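Local coordinates for protein 4-hydroxybutyrate coenzyme A transferase (Shewanella oneidensis, PDB 2OAS) that binds coenzyme A and probably transfers it from an acyl-CoA to a carboxylate such as 4-hydroxybutyrate or acetate, as in the acetyl-CoA hydrolase/transferase family, at residues R377-A390 with E399-D411. Sequence-based numbering, arbitrary orientation.
Sequences RAHVHYIVTEYGAA and ERAQALINIAHPD
With CG1 of Ile-407 set between its own backbone N and carbonyl carbon (chi1 64°) and the chain then extended, CD1 of that residue reaches Ile-383 and Ala-390 under the beta hairpin of strands 382-385 and 388-391. Ile-407 CD1 lies 3.7 Å from Ile-383 CG2, the two side chains crossing at about a right angle, and 3.9 Å from Ala-390 CB. The other branch, Ile-407 CG2, sits 3.4 Å from Gly-388 C, where no side chain intervenes. Farther along, helix 397-405 meets the same face: CB of Ala-403 touches CB of Ala-390 at 3.6 Å, and CD2 of Leu-404 packs on CD1 of Ile-383.

At the type I turn from Thr-385 to Gly-388, Tyr-387 holds CG anti to its carbonyl carbon (chi1 -62°), which brings its ring to Pro-410 and His-409. The ring lies between Glu-386 CG on one face and Pro-410 CD on the opposite one. Pro-410 CD makes a CH-pi contact 4.0 Å from the centroid of the Tyr-387 ring. An edge of the tyrosine is directed at the His-409 face in an offset edge-to-face pair, the planes at 86°. His-409 is fixed in turn as N-cap: His-409 ND1 accepts from Asp-411 N at 3.0 Å, nearly in the imidazole plane. A serine replacing Tyr-387 would probably leave Pro-410 and His-409 without their aromatic partner and open a gap beside the turn.

At the far end, Arg-400 NH2 gives a weak hydrogen bond to Arg-377 O (2.7 Å), while its NE hydrogen-bonds to Thr-313 O; Arg-377 NH1 forms a salt bridge with Asp-319 of the second subunit. The chemistry is thus mainly apolar: aliphatic groups seat the sheet's edge hairpin on helix 397-405 and the loop that follows it, with an aromatic contact at one end and a weak arginine-carbonyl hydrogen bond at the other.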
ATOM      1  N   ARG A 377       5.721  -2.305   6.500  1.00 33.05           N
ATOM      2  CA  ARG A 377       5.777  -3.463   7.392  1.00 32.89           C
ATOM      3  C   ARG A 377       4.672  -4.457   7.076  1.00 33.11           C
ATOM      4  O   ARG A 377       4.924  -5.627   6.811  1.00 34.17           O
ATOM      5  CB  ARG A 377       5.541  -3.055   8.835  1.00 32.56           C
ATOM      6  CG  ARG A 377       6.570  -2.228   9.468  1.00 32.42           C
ATOM      7  CD  ARG A 377       6.035  -1.693  10.781  1.00 33.05           C
ATOM      8  NE  ARG A 377       7.119  -1.114  11.559  1.00 37.18           N
ATOM      9  CZ  ARG A 377       6.960  -0.236  12.540  1.00 38.58           C
ATOM     10  NH1 ARG A 377       5.749   0.185  12.884  1.00 38.44           N
ATOM     11  NH2 ARG A 377       8.025   0.227  13.168  1.00 41.05           N
ATOM     12  N   ALA A 378       3.438  -3.970   7.145  1.00 33.17           N
ATOM     13  CA  ALA A 378       2.248  -4.796   6.928  1.00 33.05           C
ATOM     14  C   ALA A 378       2.230  -5.548   5.608  1.00 31.49           C
ATOM     15  O   ALA A 378       1.584  -6.585   5.491  1.00 30.10           O
ATOM     16  CB  ALA A 378       0.991  -3.926   7.059  1.00 32.85           C
ATOM     17  N   HIS A 379       2.941  -5.010   4.621  1.00 31.45           N
ATOM     18  CA  HIS A 379       3.015  -5.616   3.284  1.00 31.53           C
ATOM     19  C   HIS A 379       3.920  -6.835   3.199  1.00 31.14           C
ATOM     20  O   HIS A 379       3.552  -7.852   2.642  1.00 31.09           O
ATOM     21  CB  HIS A 379       3.535  -4.605   2.264  1.00 31.07           C
ATOM     22  CG  HIS A 379       2.473  -3.747   1.660  1.00 33.30           C
ATOM     23  ND1 HIS A 379       2.391  -2.391   1.889  1.00 33.41           N
ATOM     24  CD2 HIS A 379       1.429  -4.060   0.856  1.00 34.25           C
ATOM     25  CE1 HIS A 379       1.337  -1.905   1.255  1.00 35.58           C
ATOM     26  NE2 HIS A 379       0.736  -2.897   0.622  1.00 35.44           N
ATOM     27  N   VAL A 380       5.111  -6.708   3.750  1.00 31.26           N
ATOM     28  CA  VAL A 380       6.097  -7.760   3.663  1.00 31.90           C
ATOM     29  C   VAL A 380       5.679  -9.186   4.026  1.00 30.93           C
ATOM     30  O   VAL A 380       4.925  -9.429   4.966  1.00 30.40           O
ATOM     31  CB  VAL A 380       7.354  -7.366   4.480  1.00 31.35           C
ATOM     32  CG1 VAL A 380       8.452  -8.403   4.301  1.00 28.89           C
ATOM     33  CG2 VAL A 380       7.837  -5.999   4.031  1.00 28.45           C
ATOM     34  N   HIS A 381       6.178 -10.126   3.240  1.00 29.80           N
ATOM     35  CA  HIS A 381       5.904 -11.524   3.476  1.00 31.09           C
ATOM     36  C   HIS A 381       7.262 -12.177   3.684  1.00 29.24           C
ATOM     37  O   HIS A 381       7.615 -12.520   4.800  1.00 30.06           O
ATOM     38  CB  HIS A 381       5.174 -12.148   2.271  1.00 31.79           C
ATOM     39  CG  HIS A 381       4.834 -13.597   2.447  1.00 33.21           C
ATOM     40  ND1 HIS A 381       4.149 -14.323   1.496  1.00 35.87           N
ATOM     41  CD2 HIS A 381       5.092 -14.460   3.464  1.00 33.75           C
ATOM     42  CE1 HIS A 381       3.997 -15.567   1.919  1.00 34.69           C
ATOM     43  NE2 HIS A 381       4.562 -15.675   3.111  1.00 33.94           N
ATOM     44  N   TYR A 382       8.025 -12.340   2.608  1.00 29.06           N
ATOM     45  CA  TYR A 382       9.356 -12.936   2.705  1.00 28.87           C
ATOM     46  C   TYR A 382      10.448 -11.949   2.350  1.00 28.96           C
ATOM     47  O   TYR A 382      10.251 -11.047   1.541  1.00 28.97           O
ATOM     48  CB  TYR A 382       9.523 -14.115   1.764  1.00 28.88           C
ATOM     49  CG  TYR A 382       9.001 -15.434   2.246  1.00 29.21           C
ATOM     50  CD1 TYR A 382       7.795 -15.944   1.750  1.00 29.89           C
ATOM     51  CD2 TYR A 382       9.732 -16.205   3.150  1.00 28.70           C
ATOM     52  CE1 TYR A 382       7.333 -17.185   2.131  1.00 32.01           C
ATOM     53  CE2 TYR A 382       9.279 -17.462   3.545  1.00 31.71           C
ATOM     54  CZ  TYR A 382       8.073 -17.945   3.028  1.00 34.30           C
ATOM     55  OH  TYR A 382       7.594 -19.181   3.398  1.00 37.39           O
ATOM     56  N   ILE A 383      11.611 -12.154   2.941  1.00 29.54           N
ATOM     57  CA  ILE A 383      12.781 -11.340   2.673  1.00 29.36           C
ATOM     58  C   ILE A 383      13.919 -12.348   2.599  1.00 29.10           C
ATOM     59  O   ILE A 383      14.131 -13.101   3.537  1.00 29.44           O
ATOM     60  CB  ILE A 383      13.026 -10.325   3.790  1.00 29.94           C
ATOM     61  CG1 ILE A 383      12.003  -9.197   3.668  1.00 30.82           C
ATOM     62  CG2 ILE A 383      14.440  -9.762   3.703  1.00 31.92           C
ATOM     63  CD1 ILE A 383      12.174  -8.117   4.676  1.00 33.04           C
ATOM     64  N   VAL A 384      14.620 -12.390   1.469  1.00 30.08           N
ATOM     65  CA  VAL A 384      15.717 -13.339   1.291  1.00 30.75           C
ATOM     66  C   VAL A 384      17.050 -12.659   1.027  1.00 30.77           C
ATOM     67  O   VAL A 384      17.128 -11.603   0.404  1.00 29.38           O
ATOM     68  CB  VAL A 384      15.473 -14.303   0.122  1.00 29.52           C
ATOM     69  CG1 VAL A 384      14.204 -15.086   0.325  1.00 30.47           C
ATOM     70  CG2 VAL A 384      15.395 -13.519  -1.162  1.00 32.49           C
ATOM     71  N   THR A 385      18.100 -13.317   1.481  1.00 32.13           N
ATOM     72  CA  THR A 385      19.455 -12.832   1.335  1.00 33.91           C
ATOM     73  C   THR A 385      20.307 -14.058   1.059  1.00 34.65           C
ATOM     74  O   THR A 385      19.819 -15.193   1.132  1.00 34.44           O
ATOM     75  CB  THR A 385      19.907 -12.159   2.649  1.00 34.20           C
ATOM     76  OG1 THR A 385      19.315 -10.852   2.738  1.00 35.98           O
ATOM     77  CG2 THR A 385      21.399 -12.036   2.725  1.00 36.28           C
ATOM     78  N   GLU A 386      21.578 -13.841   0.735  1.00 35.65           N
ATOM     79  CA  GLU A 386      22.479 -14.950   0.467  1.00 35.32           C
ATOM     80  C   GLU A 386      22.589 -15.854   1.703  1.00 34.04           C
ATOM     81  O   GLU A 386      23.130 -16.954   1.629  1.00 32.98           O
ATOM     82  CB  GLU A 386      23.865 -14.420   0.066  1.00 35.32           C
ATOM     83  CG  GLU A 386      24.628 -13.684   1.174  1.00 36.32           C
ATOM     84  CD  GLU A 386      24.664 -12.168   0.987  1.00 38.70           C
ATOM     85  OE1 GLU A 386      23.587 -11.551   0.868  1.00 36.75           O
ATOM     86  OE2 GLU A 386      25.787 -11.590   0.969  1.00 39.42           O
ATOM     87  N   TYR A 387      22.064 -15.393   2.835  1.00 33.54           N
ATOM     88  CA  TYR A 387      22.140 -16.176   4.064  1.00 34.60           C
ATOM     89  C   TYR A 387      20.832 -16.833   4.482  1.00 34.74           C
ATOM     90  O   TYR A 387      20.732 -17.361   5.586  1.00 36.36           O
ATOM     91  CB  TYR A 387      22.675 -15.299   5.207  1.00 35.27           C
ATOM     92  CG  TYR A 387      24.086 -14.785   4.970  1.00 37.09           C
ATOM     93  CD1 TYR A 387      25.180 -15.646   5.043  1.00 37.08           C
ATOM     94  CD2 TYR A 387      24.321 -13.456   4.610  1.00 36.07           C
ATOM     95  CE1 TYR A 387      26.463 -15.208   4.756  1.00 36.75           C
ATOM     96  CE2 TYR A 387      25.610 -13.004   4.319  1.00 36.02           C
ATOM     97  CZ  TYR A 387      26.676 -13.891   4.389  1.00 36.96           C
ATOM     98  OH  TYR A 387      27.952 -13.483   4.054  1.00 37.40           O
ATOM     99  N   GLY A 388      19.829 -16.812   3.605  1.00 34.19           N
ATOM    100  CA  GLY A 388      18.563 -17.435   3.946  1.00 34.32           C
ATOM    101  C   GLY A 388      17.340 -16.551   3.772  1.00 34.57           C
ATOM    102  O   GLY A 388      17.416 -15.453   3.226  1.00 34.15           O
ATOM    103  N   ALA A 389      16.201 -17.035   4.248  1.00 34.44           N
ATOM    104  CA  ALA A 389      14.949 -16.307   4.132  1.00 33.61           C
ATOM    105  C   ALA A 389      14.328 -16.024   5.494  1.00 33.07           C
ATOM    106  O   ALA A 389      14.522 -16.782   6.442  1.00 31.91           O
ATOM    107  CB  ALA A 389      13.964 -17.115   3.283  1.00 34.43           C
ATOM    108  N   ALA A 390      13.574 -14.927   5.583  1.00 32.78           N
ATOM    109  CA  ALA A 390      12.891 -14.570   6.819  1.00 32.95           C
ATOM    110  C   ALA A 390      11.430 -14.272   6.509  1.00 32.59           C
ATOM    111  O   ALA A 390      11.120 -13.443   5.665  1.00 31.50           O
ATOM    112  CB  ALA A 390      13.556 -13.358   7.474  1.00 31.59           C
ATOM    113  N   GLU A 399      10.024 -10.829  16.677  1.00 35.26           N
ATOM    114  CA  GLU A 399      10.163 -12.010  15.829  1.00 32.42           C
ATOM    115  C   GLU A 399      10.769 -11.622  14.484  1.00 30.25           C
ATOM    116  O   GLU A 399      11.626 -12.329  13.951  1.00 27.21           O
ATOM    117  CB  GLU A 399       8.804 -12.676  15.619  1.00 33.00           C
ATOM    118  CG  GLU A 399       8.238 -13.306  16.888  1.00 34.20           C
ATOM    119  CD  GLU A 399       6.854 -13.926  16.709  1.00 35.22           C
ATOM    120  OE1 GLU A 399       6.414 -14.645  17.633  1.00 35.91           O
ATOM    121  OE2 GLU A 399       6.212 -13.691  15.658  1.00 32.60           O
ATOM    122  N   ARG A 400      10.322 -10.489  13.952  1.00 29.19           N
ATOM    123  CA  ARG A 400      10.792  -9.963  12.687  1.00 29.45           C
ATOM    124  C   ARG A 400      12.276  -9.591  12.784  1.00 30.83           C
ATOM    125  O   ARG A 400      13.095  -9.991  11.952  1.00 29.69           O
ATOM    126  CB  ARG A 400       9.964  -8.723  12.292  1.00 30.80           C
ATOM    127  CG  ARG A 400       8.474  -9.015  12.014  1.00 36.72           C
ATOM    128  CD  ARG A 400       7.581  -7.762  12.115  1.00 36.97           C
ATOM    129  NE  ARG A 400       7.401  -7.051  10.851  1.00 39.20           N
ATOM    130  CZ  ARG A 400       6.463  -7.324   9.946  1.00 39.69           C
ATOM    131  NH1 ARG A 400       5.590  -8.302  10.146  1.00 38.43           N
ATOM    132  NH2 ARG A 400       6.395  -6.612   8.830  1.00 39.90           N
ATOM    133  N   ALA A 401      12.621  -8.822  13.810  1.00 31.42           N
ATOM    134  CA  ALA A 401      13.995  -8.406  14.000  1.00 31.43           C
ATOM    135  C   ALA A 401      14.892  -9.621  14.149  1.00 31.42           C
ATOM    136  O   ALA A 401      15.979  -9.678  13.566  1.00 31.13           O
ATOM    137  CB  ALA A 401      14.101  -7.522  15.226  1.00 30.73           C
ATOM    138  N   GLN A 402      14.445 -10.602  14.922  1.00 31.39           N
ATOM    139  CA  GLN A 402      15.248 -11.798  15.109  1.00 32.13           C
ATOM    140  C   GLN A 402      15.520 -12.477  13.765  1.00 32.25           C
ATOM    141  O   GLN A 402      16.675 -12.741  13.425  1.00 29.99           O
ATOM    142  CB  GLN A 402      14.545 -12.765  16.065  1.00 32.45           C
ATOM    143  CG  GLN A 402      15.305 -14.046  16.306  1.00 36.05           C
ATOM    144  CD  GLN A 402      16.692 -13.801  16.891  1.00 40.56           C
ATOM    145  OE1 GLN A 402      16.842 -13.441  18.064  1.00 42.67           O
ATOM    146  NE2 GLN A 402      17.719 -13.991  16.066  1.00 42.87           N
ATOM    147  N   ALA A 403      14.460 -12.739  12.993  1.00 32.81           N
ATOM    148  CA  ALA A 403      14.607 -13.403  11.695  1.00 33.20           C
ATOM    149  C   ALA A 403      15.469 -12.617  10.715  1.00 33.21           C
ATOM    150  O   ALA A 403      16.251 -13.192   9.959  1.00 33.76           O
ATOM    151  CB  ALA A 403      13.238 -13.665  11.072  1.00 33.72           C
ATOM    152  N   LEU A 404      15.321 -11.297  10.726  1.00 33.83           N
ATOM    153  CA  LEU A 404      16.096 -10.465   9.840  1.00 35.66           C
ATOM    154  C   LEU A 404      17.589 -10.504  10.150  1.00 37.91           C
ATOM    155  O   LEU A 404      18.407 -10.645   9.239  1.00 38.59           O
ATOM    156  CB  LEU A 404      15.592  -9.029   9.885  1.00 34.71           C
ATOM    157  CG  LEU A 404      14.321  -8.773   9.085  1.00 35.90           C
ATOM    158  CD1 LEU A 404      13.928  -7.318   9.184  1.00 35.07           C
ATOM    159  CD2 LEU A 404      14.560  -9.163   7.637  1.00 36.23           C
ATOM    160  N   ILE A 405      17.959 -10.386  11.420  1.00 38.97           N
ATOM    161  CA  ILE A 405      19.369 -10.418  11.751  1.00 39.52           C
ATOM    162  C   ILE A 405      19.979 -11.787  11.423  1.00 39.85           C
ATOM    163  O   ILE A 405      21.198 -11.912  11.315  1.00 40.65           O
ATOM    164  CB  ILE A 405      19.634 -10.094  13.235  1.00 40.16           C
ATOM    165  CG1 ILE A 405      19.098 -11.200  14.114  1.00 42.29           C
ATOM    166  CG2 ILE A 405      18.941  -8.803  13.626  1.00 39.62           C
ATOM    167  CD1 ILE A 405      19.368 -10.945  15.564  1.00 46.56           C
ATOM    168  N   ASN A 406      19.148 -12.810  11.245  1.00 38.61           N
ATOM    169  CA  ASN A 406      19.668 -14.131  10.915  1.00 37.55           C
ATOM    170  C   ASN A 406      20.060 -14.269   9.447  1.00 36.16           C
ATOM    171  O   ASN A 406      20.774 -15.206   9.091  1.00 36.55           O
ATOM    172  CB  ASN A 406      18.672 -15.234  11.268  1.00 39.65           C
ATOM    173  CG  ASN A 406      18.573 -15.471  12.765  1.00 43.07           C
ATOM    174  OD1 ASN A 406      19.582 -15.445  13.482  1.00 43.99           O
ATOM    175  ND2 ASN A 406      17.353 -15.717  13.248  1.00 43.04           N
ATOM    176  N   ILE A 407      19.593 -13.358   8.598  1.00 33.81           N
ATOM    177  CA  ILE A 407      19.956 -13.410   7.182  1.00 32.31           C
ATOM    178  C   ILE A 407      20.841 -12.213   6.836  1.00 30.99           C
ATOM    179  O   ILE A 407      21.242 -12.018   5.690  1.00 29.79           O
ATOM    180  CB  ILE A 407      18.705 -13.429   6.242  1.00 30.61           C
ATOM    181  CG1 ILE A 407      17.911 -12.128   6.385  1.00 30.47           C
ATOM    182  CG2 ILE A 407      17.838 -14.653   6.542  1.00 29.08           C
ATOM    183  CD1 ILE A 407      16.686 -12.064   5.493  1.00 29.48           C
ATOM    184  N   ALA A 408      21.137 -11.401   7.837  1.00 31.94           N
ATOM    185  CA  ALA A 408      22.003 -10.246   7.628  1.00 33.12           C
ATOM    186  C   ALA A 408      23.448 -10.741   7.621  1.00 32.54           C
ATOM    187  O   ALA A 408      23.754 -11.775   8.209  1.00 31.04           O
ATOM    188  CB  ALA A 408      21.801  -9.233   8.748  1.00 32.29           C
ATOM    189  N   HIS A 409      24.339 -10.019   6.958  1.00 34.15           N
ATOM    190  CA  HIS A 409      25.735 -10.448   6.924  1.00 36.46           C
ATOM    191  C   HIS A 409      26.255 -10.536   8.357  1.00 36.85           C
ATOM    192  O   HIS A 409      26.058  -9.616   9.153  1.00 34.35           O
ATOM    193  CB  HIS A 409      26.578  -9.459   6.114  1.00 35.92           C
ATOM    194  CG  HIS A 409      27.962  -9.951   5.804  1.00 38.64           C
ATOM    195  ND1 HIS A 409      28.957 -10.043   6.757  1.00 38.02           N
ATOM    196  CD2 HIS A 409      28.520 -10.360   4.636  1.00 38.79           C
ATOM    197  CE1 HIS A 409      30.066 -10.484   6.187  1.00 37.87           C
ATOM    198  NE2 HIS A 409      29.828 -10.683   4.902  1.00 36.79           N
ATOM    199  N   PRO A 410      26.920 -11.652   8.699  1.00 38.05           N
ATOM    200  CA  PRO A 410      27.462 -11.845  10.046  1.00 39.43           C
ATOM    201  C   PRO A 410      28.332 -10.702  10.593  1.00 40.16           C
ATOM    202  O   PRO A 410      28.472 -10.563  11.802  1.00 39.46           O
ATOM    203  CB  PRO A 410      28.210 -13.176   9.930  1.00 39.13           C
ATOM    204  CG  PRO A 410      28.549 -13.257   8.466  1.00 39.41           C
ATOM    205  CD  PRO A 410      27.305 -12.768   7.816  1.00 38.37           C
ATOM    206  N   ASP A 411      28.909  -9.879   9.721  1.00 41.81           N
ATOM    207  CA  ASP A 411      29.728  -8.774  10.207  1.00 43.24           C
ATOM    208  C   ASP A 411      28.873  -7.686  10.858  1.00 43.39           C
ATOM    209  O   ASP A 411      29.408  -6.762  11.461  1.00 43.22           O
ATOM    210  CB  ASP A 411      30.566  -8.142   9.079  1.00 44.35           C
ATOM    211  CG  ASP A 411      31.713  -9.042   8.606  1.00 46.44           C
ATOM    212  OD1 ASP A 411      32.055 -10.016   9.328  1.00 45.96           O
ATOM    213  OD2 ASP A 411      32.280  -8.757   7.519  1.00 45.19           O
TER